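Local coordinates for protein MarR family transcriptional regulator (Staphylococcus epidermidis, PDB 5HLI) that probably binds DNA as a dimeric, redox-sensing transcriptional regulator of the MarR family, its two subunits joined here by disulfide formation, at residues E31-Q36 with E114-C119; L48-E53 with L97-T102; Q56-I61 with P74-L79. The protein carries 1 engineered substitution. All blocks are in the same frame, centred on the assembly; numbering follows the deposited sequence.

Contact 1: residues E31-Q36 with E114-C119; sequences EKKLKQ and EAISSC
Lys-33 and Ala-115 bring the backbones of 31-36 and 114-119 nearest each other, with 6.9 Å between their CA atoms. The contact joins the end of helix 2-36 to helix 103-117 and lies close to the dimer interface of this MarR-type, winged helix-turn-helix protein. Lys-33 carries most of it with its methylenes rather than its charge. Its chain bends at the second torsion (chi2 -55°), laying CG, CD and CE alongside the facing helix. There CB meets Ile-116 CD1 at 3.7 Å, the lysine and isoleucine chains running antiparallel, side by side. The Ala-115 methyl, CB, lies 4.3 Å from Lys-33 CD. The ammonium group makes a weak hydrogen bond back to OE1 of Gln-36, 3.4 Å from Lys-33 NZ in the same helix. Ile-116 is buried: Tyr-30 and Tyr-44 touch it in its own chain, and Asn-13 of the second subunit packs on it as well. Close by, Cys-119 SG forms a disulfide with Cys-16 SG of the second subunit, so this packing borders the covalent link, consistent with a redox-sensing role. Lys-33 CE rests 3.9 Å from Ala-115 O, a carbonyl oxygen that is already engaged: Ser-118 OG donates to Ala-115 O over 2.9 Å, at a C=O...O angle of 153° and tilted 25° from the carbonyl plane.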
loop_
_atom_site.group_PDB
_atom_site.type_symbol
_atom_site.label_atom_id
_atom_site.label_comp_id
_atom_site.label_asym_id
_atom_site.label_seq_id
_atom_site.Cartn_x
_atom_site.Cartn_y
_atom_site.Cartn_z
ATOM N N GLU A 31 -9.414 3.530 2.566
ATOM C CA GLU A 31 -9.514 4.953 2.871
ATOM C C GLU A 31 -10.890 5.500 2.514
ATOM O O GLU A 31 -11.441 6.338 3.238
ATOM C CB GLU A 31 -8.405 5.714 2.141
ATOM C CG GLU A 31 -7.017 5.440 2.719
ATOM C CD GLU A 31 -5.915 5.462 1.676
ATOM O OE1 GLU A 31 -4.779 5.046 2.000
ATOM O OE2 GLU A 31 -6.177 5.890 0.532
ATOM N N LYS A 32 -11.470 5.027 1.409
ATOM C CA LYS A 32 -12.816 5.449 1.035
ATOM C C LYS A 32 -13.840 4.990 2.066
ATOM O O LYS A 32 -14.702 5.766 2.494
ATOM C CB LYS A 32 -13.159 4.905 -0.353
ATOM C CG LYS A 32 -14.580 5.176 -0.812
ATOM C CD LYS A 32 -14.813 4.615 -2.209
ATOM C CE LYS A 32 -16.263 4.770 -2.642
ATOM N NZ LYS A 32 -16.695 6.194 -2.645
ATOM N N LYS A 33 -13.755 3.725 2.484
ATOM C CA LYS A 33 -14.722 3.191 3.437
ATOM C C LYS A 33 -14.565 3.836 4.808
ATOM O O LYS A 33 -15.556 4.221 5.439
ATOM C CB LYS A 33 -14.575 1.671 3.533
ATOM C CG LYS A 33 -15.102 0.943 2.312
ATOM C CD LYS A 33 -16.545 1.339 2.062
ATOM C CE LYS A 33 -17.109 0.681 0.820
ATOM N NZ LYS A 33 -18.535 1.062 0.621
ATOM N N LEU A 34 -13.325 3.961 5.288
ATOM C CA LEU A 34 -13.094 4.579 6.590
ATOM C C LEU A 34 -13.584 6.022 6.609
ATOM O O LEU A 34 -14.116 6.491 7.623
ATOM C CB LEU A 34 -11.609 4.510 6.950
ATOM C CG LEU A 34 -11.018 3.111 7.139
ATOM C CD1 LEU A 34 -9.516 3.190 7.385
ATOM C CD2 LEU A 34 -11.711 2.373 8.272
ATOM N N LYS A 35 -13.424 6.739 5.495
ATOM C CA LYS A 35 -13.941 8.101 5.417
ATOM C C LYS A 35 -15.459 8.136 5.539
ATOM O O LYS A 35 -16.011 9.074 6.126
ATOM C CB LYS A 35 -13.501 8.761 4.110
ATOM C CG LYS A 35 -14.087 10.149 3.889
ATOM C CD LYS A 35 -13.474 10.831 2.678
ATOM C CE LYS A 35 -14.205 12.124 2.346
ATOM N NZ LYS A 35 -14.362 13.002 3.541
ATOM N N GLN A 36 -16.151 7.125 5.005
ATOM C CA GLN A 36 -17.607 7.093 5.113
ATOM C C GLN A 36 -18.060 6.946 6.559
ATOM O O GLN A 36 -19.140 7.427 6.918
ATOM C CB GLN A 36 -18.181 5.967 4.252
ATOM C CG GLN A 36 -18.107 6.240 2.755
ATOM C CD GLN A 36 -18.548 5.056 1.918
ATOM O OE1 GLN A 36 -18.788 3.967 2.440
ATOM N NE2 GLN A 36 -18.658 5.264 0.612
ATOM N N GLU A 114 -18.850 -5.402 7.571
ATOM C CA GLU A 114 -19.542 -5.687 6.318
ATOM C C GLU A 114 -19.104 -4.739 5.208
ATOM O O GLU A 114 -18.945 -5.158 4.055
ATOM C CB GLU A 114 -21.055 -5.607 6.528
ATOM C CG GLU A 114 -21.868 -5.966 5.296
ATOM C CD GLU A 114 -23.304 -6.318 5.628
ATOM O OE1 GLU A 114 -24.093 -6.546 4.687
ATOM O OE2 GLU A 114 -23.644 -6.370 6.829
ATOM N N ALA A 115 -18.905 -3.459 5.533
ATOM C CA ALA A 115 -18.493 -2.493 4.519
ATOM C C ALA A 115 -17.150 -2.871 3.906
ATOM O O ALA A 115 -16.964 -2.770 2.686
ATOM C CB ALA A 115 -18.430 -1.091 5.125
ATOM N N ILE A 116 -16.203 -3.315 4.733
ATOM C CA ILE A 116 -14.893 -3.701 4.217
ATOM C C ILE A 116 -14.997 -4.974 3.390
ATOM O O ILE A 116 -14.267 -5.143 2.406
ATOM C CB ILE A 116 -13.889 -3.859 5.376
ATOM C CG1 ILE A 116 -13.771 -2.552 6.165
ATOM C CG2 ILE A 116 -12.515 -4.275 4.854
ATOM C CD1 ILE A 116 -13.435 -1.350 5.312
ATOM N N SER A 117 -15.924 -5.868 3.746
ATOM C CA SER A 117 -16.000 -7.185 3.121
ATOM C C SER A 117 -16.265 -7.124 1.622
ATOM O O SER A 117 -16.041 -8.121 0.926
ATOM C CB SER A 117 -17.086 -8.023 3.797
ATOM O OG SER A 117 -18.377 -7.512 3.513
ATOM N N SER A 118 -16.737 -5.992 1.104
ATOM C CA SER A 118 -16.934 -5.851 -0.333
ATOM C C SER A 118 -15.632 -5.611 -1.089
ATOM O O SER A 118 -15.669 -5.410 -2.306
ATOM C CB SER A 118 -17.915 -4.713 -0.622
ATOM O OG SER A 118 -17.478 -3.499 -0.039
ATOM N N CYS A 119 -14.486 -5.636 -0.404
ATOM C CA CYS A 119 -13.210 -5.413 -1.076
ATOM C C CYS A 119 -12.893 -6.522 -2.071
ATOM O O CYS A 119 -12.156 -6.295 -3.036
ATOM C CB CYS A 119 -12.096 -5.283 -0.037
ATOM S SG CYS A 119 -11.945 -6.699 1.074
#

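Contact 2: residues L48-E53 with L97-T102; sequences LTLWEE and LIITLT
OG1 of Thr-102, next in the chain to the Leu-101 that packs on Leu-50 and Trp-51, is gripped from several quarters. It accepts from Gly-105 N as the N-cap of helix 103-117 and hydrogen-bonds Gly-83 O, with a weak bond to Trp-84 O besides. The polar anchoring extends into the contact: Leu-101 N is bonded to Asn-54 OD1, and Trp-51 NE1 gives its hydrogen to Gly-105 O, which limits rotation of the indole. No hydrogen bond links the two segments; their side chains meet through apolar groups. Helix 48-52 passes strand 97-101 almost at a right angle (81°), with 9.2 Å between the axes, a spacing bridged by Leu-50, Leu-101 and Ile-99. Leu-101 is the hub. Its CD1 presses on Trp-51 CD1 at 3.6 Å and sits 3.8 Å from the backbone O of Leu-50, while its CD2 lies 4.0 Å from Leu-50 CB. The two leucines run past each other in opposite senses, whereas Leu-101 crosses the tryptophan nearly perpendicularly. Two residues earlier in the strand, Ile-99 CG2 meets Leu-50 CD1 at 3.9 Å. That methyl is turned anti to the backbone N of Ile-99, beside its carbonyl carbon, while the CG1 branch leads away from the helix. The strand is the central one of the small antiparallel sheet, between 56-57 and 85-89. Helix 41-52 packs across it, Leu-50 also touching Val-85, while Gln-109 and Val-112 of helix 103-117 lie against Trp-51 and Gln-106 against Leu-101.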
loop_
_atom_site.group_PDB
_atom_site.type_symbol
_atom_site.label_atom_id
_atom_site.label_comp_id
_atom_site.label_asym_id
_atom_site.label_seq_id
_atom_site.Cartn_x
_atom_site.Cartn_y
_atom_site.Cartn_z
ATOM N N LEU A 48 -10.144 -1.515 16.288
ATOM C CA LEU A 48 -9.897 -2.936 16.061
ATOM C C LEU A 48 -9.451 -3.640 17.339
ATOM O O LEU A 48 -9.873 -4.771 17.607
ATOM C CB LEU A 48 -8.863 -3.119 14.948
ATOM C CG LEU A 48 -9.401 -2.897 13.532
ATOM C CD1 LEU A 48 -8.273 -2.887 12.510
ATOM C CD2 LEU A 48 -10.435 -3.964 13.185
ATOM N N THR A 49 -8.603 -2.997 18.146
ATOM C CA THR A 49 -8.197 -3.641 19.392
ATOM C C THR A 49 -9.323 -3.606 20.420
ATOM O O THR A 49 -9.488 -4.553 21.198
ATOM C CB THR A 49 -6.913 -3.009 19.950
ATOM O OG1 THR A 49 -6.482 -3.751 21.097
ATOM C CG2 THR A 49 -7.120 -1.557 20.359
ATOM N N LEU A 50 -10.128 -2.539 20.424
ATOM C CA LEU A 50 -11.270 -2.489 21.333
ATOM C C LEU A 50 -12.294 -3.562 20.988
ATOM O O LEU A 50 -12.925 -4.137 21.879
ATOM C CB LEU A 50 -11.912 -1.103 21.302
ATOM C CG LEU A 50 -11.135 0.016 21.998
ATOM C CD1 LEU A 50 -11.784 1.359 21.726
ATOM C CD2 LEU A 50 -11.060 -0.242 23.493
ATOM N N TRP A 51 -12.470 -3.848 19.696
ATOM C CA TRP A 51 -13.388 -4.905 19.292
ATOM C C TRP A 51 -12.864 -6.290 19.650
ATOM O O TRP A 51 -13.638 -7.252 19.644
ATOM C CB TRP A 51 -13.669 -4.806 17.791
ATOM C CG TRP A 51 -14.554 -3.646 17.435
ATOM C CD1 TRP A 51 -15.534 -3.096 18.212
ATOM C CD2 TRP A 51 -14.530 -2.883 16.222
ATOM N NE1 TRP A 51 -16.127 -2.046 17.556
ATOM C CE2 TRP A 51 -15.528 -1.893 16.333
ATOM C CE3 TRP A 51 -13.766 -2.942 15.053
ATOM C CZ2 TRP A 51 -15.780 -0.969 15.320
ATOM C CZ3 TRP A 51 -14.017 -2.022 14.048
ATOM C CH2 TRP A 51 -15.017 -1.051 14.188
ATOM N N GLU A 52 -11.572 -6.412 19.961
ATOM C CA GLU A 52 -11.008 -7.655 20.473
ATOM C C GLU A 52 -11.053 -7.721 21.994
ATOM O O GLU A 52 -11.356 -8.778 22.558
ATOM C CB GLU A 52 -9.562 -7.824 19.996
ATOM C CG GLU A 52 -9.421 -7.971 18.490
ATOM C CD GLU A 52 -10.076 -9.236 17.968
ATOM O OE1 GLU A 52 -9.629 -10.339 18.349
ATOM O OE2 GLU A 52 -11.041 -9.126 17.179
ATOM N N GLU A 53 -10.756 -6.610 22.668
ATOM C CA GLU A 53 -10.738 -6.556 24.125
ATOM C C GLU A 53 -11.291 -5.210 24.568
ATOM O O GLU A 53 -10.714 -4.166 24.253
ATOM C CB GLU A 53 -9.320 -6.765 24.670
ATOM C CG GLU A 53 -9.217 -6.657 26.181
ATOM C CD GLU A 53 -7.786 -6.721 26.678
ATOM O OE1 GLU A 53 -6.873 -6.923 25.849
ATOM O OE2 GLU A 53 -7.573 -6.563 27.897
ATOM N N LEU A 97 -6.638 5.869 32.383
ATOM C CA LEU A 97 -7.682 6.322 31.474
ATOM C C LEU A 97 -8.340 5.079 30.889
ATOM O O LEU A 97 -7.729 4.365 30.089
ATOM C CB LEU A 97 -7.117 7.221 30.376
ATOM C CG LEU A 97 -8.161 7.845 29.442
ATOM C CD1 LEU A 97 -9.000 8.879 30.179
ATOM C CD2 LEU A 97 -7.495 8.457 28.215
ATOM N N ILE A 98 -9.575 4.811 31.301
ATOM C CA ILE A 98 -10.294 3.620 30.865
ATOM C C ILE A 98 -11.115 3.973 29.630
ATOM O O ILE A 98 -11.936 4.896 29.661
ATOM C CB ILE A 98 -11.186 3.067 31.986
ATOM C CG1 ILE A 98 -10.328 2.643 33.182
ATOM C CG2 ILE A 98 -12.018 1.897 31.476
ATOM C CD1 ILE A 98 -11.130 2.142 34.359
ATOM N N ILE A 99 -10.893 3.237 28.545
ATOM C CA ILE A 99 -11.583 3.457 27.279
ATOM C C ILE A 99 -12.625 2.364 27.106
ATOM O O ILE A 99 -12.299 1.172 27.162
ATOM C CB ILE A 99 -10.595 3.465 26.100
ATOM C CG1 ILE A 99 -9.489 4.492 26.347
ATOM C CG2 ILE A 99 -11.324 3.749 24.792
ATOM C CD1 ILE A 99 -10.000 5.911 26.519
ATOM N N THR A 100 -13.879 2.763 26.898
ATOM C CA THR A 100 -14.978 1.819 26.759
ATOM C C THR A 100 -15.791 2.170 25.524
ATOM O O THR A 100 -16.142 3.335 25.318
ATOM C CB THR A 100 -15.877 1.827 28.002
ATOM O OG1 THR A 100 -15.063 1.785 29.182
ATOM C CG2 THR A 100 -16.804 0.623 27.994
ATOM N N LEU A 101 -16.088 1.162 24.709
ATOM C CA LEU A 101 -16.941 1.370 23.547
ATOM C C LEU A 101 -18.327 1.833 23.978
ATOM O O LEU A 101 -18.896 1.320 24.945
ATOM C CB LEU A 101 -17.056 0.076 22.738
ATOM C CG LEU A 101 -15.823 -0.416 21.975
ATOM C CD1 LEU A 101 -15.991 -1.879 21.594
ATOM C CD2 LEU A 101 -15.590 0.433 20.735
ATOM N N THR A 102 -18.866 2.818 23.266
ATOM C CA THR A 102 -20.269 3.152 23.435
ATOM C C THR A 102 -21.134 2.046 22.831
ATOM O O THR A 102 -20.643 1.140 22.150
ATOM C CB THR A 102 -20.595 4.495 22.777
ATOM O OG1 THR A 102 -20.356 4.413 21.365
ATOM C CG2 THR A 102 -19.734 5.604 23.366
#

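Contact 3: residues Q56-I61 with P74-L79; sequences QTLNSI and PMLKRL. Engineered in segment 74-79: Met-75 (natural residue Leu).
Apolar contact between Leu-76 and the pair Leu-58 and Ile-61 is all that joins the two segments directly. Leu-76 points from helix 69-81 toward the other helix and offers one methyl to each partner. Its CD1 meets Leu-58 CD1 at 3.5 Å, a tight approach in which the two chains cross at a slant; its CD2 lies a looser 4.2 Å from Ile-61 CD1. Leu-58 begins pointing past its partner, but with CG swung anti to the backbone N (chi1 164°) and the chain turned again at chi2 (63°), CD1 is delivered onto Leu-76. All three residues are buried, and Leu-72 adds a further apolar surface against Leu-58 and Ile-61.

No hydrogen bond crosses between the segments; the notable side-chain ones belong to 56-61. Thr-57 is the N-cap of helix 58-65: its OG1 accepts from Ser-60 N at 3.0 Å, with an N-H...O angle of 153°, holding the first turn. One residue earlier, Gln-56 NE2 serves both Glu-53 O and Thr-49 OG1, tying the short strand to the end of helix 41-52.

Packing on the sheet completes the account: Ile-99 of strand 97-101 lies against both Leu-76 and Ile-61. Two short helices, 58-65 and 69-81, packed through such leucine and isoleucine side chains across a tight connection, form the helix-turn-helix, whose second helix in MarR proteins is the DNA-recognition helix.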
loop_
_atom_site.group_PDB
_atom_site.type_symbol
_atom_site.label_atom_id
_atom_site.label_comp_id
_atom_site.label_asym_id
_atom_site.label_seq_id
_atom_site.Cartn_x
_atom_site.Cartn_y
_atom_site.Cartn_z
ATOM N N GLN A 56 -10.424 -1.219 27.687
ATOM C CA GLN A 56 -8.974 -1.212 27.780
ATOM C C GLN A 56 -8.524 0.119 28.354
ATOM O O GLN A 56 -9.148 1.156 28.116
ATOM C CB GLN A 56 -8.294 -1.406 26.416
ATOM C CG GLN A 56 -8.317 -2.812 25.873
ATOM C CD GLN A 56 -7.445 -2.948 24.647
ATOM O OE1 GLN A 56 -6.270 -2.583 24.670
ATOM N NE2 GLN A 56 -8.015 -3.462 23.565
ATOM N N THR A 57 -7.429 0.085 29.104
ATOM C CA THR A 57 -6.806 1.333 29.504
ATOM C C THR A 57 -6.080 1.950 28.313
ATOM O O THR A 57 -5.808 1.291 27.306
ATOM C CB THR A 57 -5.832 1.114 30.661
ATOM O OG1 THR A 57 -4.757 0.269 30.229
ATOM C CG2 THR A 57 -6.543 0.477 31.853
ATOM N N LEU A 58 -5.789 3.245 28.434
ATOM C CA LEU A 58 -4.988 3.923 27.422
ATOM C C LEU A 58 -3.639 3.234 27.234
ATOM O O LEU A 58 -3.173 3.062 26.101
ATOM C CB LEU A 58 -4.808 5.388 27.816
ATOM C CG LEU A 58 -3.721 6.223 27.142
ATOM C CD1 LEU A 58 -3.987 6.355 25.669
ATOM C CD2 LEU A 58 -3.648 7.592 27.788
ATOM N N ASN A 59 -3.007 2.818 28.333
ATOM C CA ASN A 59 -1.712 2.154 28.229
ATOM C C ASN A 59 -1.830 0.797 27.545
ATOM O O ASN A 59 -0.943 0.405 26.776
ATOM C CB ASN A 59 -1.086 2.007 29.616
ATOM C CG ASN A 59 -0.572 3.325 30.165
ATOM O OD1 ASN A 59 -0.249 4.244 29.409
ATOM N ND2 ASN A 59 -0.492 3.423 31.485
ATOM N N SER A 60 -2.919 0.067 27.806
ATOM C CA SER A 60 -3.118 -1.226 27.156
ATOM C C SER A 60 -3.287 -1.069 25.649
ATOM O O SER A 60 -2.777 -1.884 24.870
ATOM C CB SER A 60 -4.330 -1.936 27.755
ATOM O OG SER A 60 -4.680 -3.075 26.988
ATOM N N ILE A 61 -4.005 -0.030 25.219
ATOM C CA ILE A 61 -4.132 0.240 23.789
ATOM C C ILE A 61 -2.770 0.564 23.192
ATOM O O ILE A 61 -2.441 0.130 22.081
ATOM C CB ILE A 61 -5.144 1.374 23.545
ATOM C CG1 ILE A 61 -6.513 0.988 24.116
ATOM C CG2 ILE A 61 -5.244 1.697 22.057
ATOM C CD1 ILE A 61 -7.564 2.075 23.995
ATOM N N PRO A 74 -5.022 12.454 21.534
ATOM C CA PRO A 74 -6.015 13.123 20.673
ATOM C C PRO A 74 -6.893 12.152 19.902
ATOM O O PRO A 74 -8.046 12.486 19.598
ATOM C CB PRO A 74 -5.151 13.972 19.730
ATOM C CG PRO A 74 -3.850 13.261 19.680
ATOM C CD PRO A 74 -3.648 12.706 21.061
ATOM N N MET A 75 -6.394 10.988 19.566
ATOM C CA MET A 75 -7.213 10.015 18.894
ATOM C C MET A 75 -8.381 9.550 19.725
ATOM O O MET A 75 -9.448 9.455 19.216
ATOM C CB MET A 75 -6.407 8.843 18.446
ATOM C CG MET A 75 -5.524 9.235 17.330
ATOM S SD MET A 75 -4.984 7.757 16.613
ATOM C CE MET A 75 -3.560 7.328 17.549
ATOM N N LEU A 76 -8.146 9.257 20.992
ATOM C CA LEU A 76 -9.225 8.814 21.866
ATOM C C LEU A 76 -10.215 9.939 22.135
ATOM O O LEU A 76 -11.428 9.704 22.201
ATOM C CB LEU A 76 -8.648 8.267 23.170
ATOM C CG LEU A 76 -7.984 6.895 23.029
ATOM C CD1 LEU A 76 -7.236 6.528 24.293
ATOM C CD2 LEU A 76 -9.029 5.840 22.691
ATOM N N LYS A 77 -9.722 11.170 22.293
ATOM C CA LYS A 77 -10.627 12.306 22.436
ATOM C C LYS A 77 -11.518 12.454 21.210
ATOM O O LYS A 77 -12.721 12.713 21.336
ATOM C CB LYS A 77 -9.834 13.590 22.677
ATOM C CG LYS A 77 -9.244 13.716 24.071
ATOM C CD LYS A 77 -8.563 15.064 24.242
ATOM C CE LYS A 77 -8.014 15.239 25.649
ATOM N NZ LYS A 77 -7.337 16.556 25.800
ATOM N N ARG A 78 -10.946 12.283 20.014
ATOM C CA ARG A 78 -11.742 12.381 18.795
ATOM C C ARG A 78 -12.755 11.246 18.702
ATOM O O ARG A 78 -13.899 11.459 18.281
ATOM C CB ARG A 78 -10.827 12.391 17.569
ATOM C CG ARG A 78 -11.569 12.368 16.235
ATOM C CD ARG A 78 -12.558 13.531 16.117
ATOM N NE ARG A 78 -13.359 13.448 14.897
ATOM C CZ ARG A 78 -14.389 14.244 14.618
ATOM N NH1 ARG A 78 -14.746 15.194 15.470
ATOM N NH2 ARG A 78 -15.060 14.091 13.484
ATOM N N LEU A 79 -12.355 10.031 19.089
ATOM C CA LEU A 79 -13.297 8.918 19.077
ATOM C C LEU A 79 -14.407 9.110 20.101
ATOM O O LEU A 79 -15.528 8.632 19.895
ATOM C CB LEU A 79 -12.559 7.602 19.321
ATOM C CG LEU A 79 -11.756 7.080 18.128
ATOM C CD1 LEU A 79 -10.941 5.854 18.514
ATOM C CD2 LEU A 79 -12.688 6.761 16.964
#

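How the contacts relate
Contacts 2 and 3 share one hydrophobic core, their centres about 8 Å apart, whereas contact 1 lies 20 Å or more from both, centre to centre, and is only partly buried. The core pair meet at strand 97-101: Ile-99 N and Gln-56 O probably hydrogen-bond at 2.7 Å, and Ile-99 CD1 packs 3.6 Å from Leu-76 CD1. Branched apolar side chains dominate both: contact 2 sets helix 41-52 on the sheet, contact 3 holds the two helices of the helix-turn-helix together. Contact 1 instead uses lysine methylenes and borders the second subunit. Helix 2-36 precedes helix 41-52, and strand 97-101 runs on into helix 103-117, so the elements of contacts 1 and 2 follow each other in the chain.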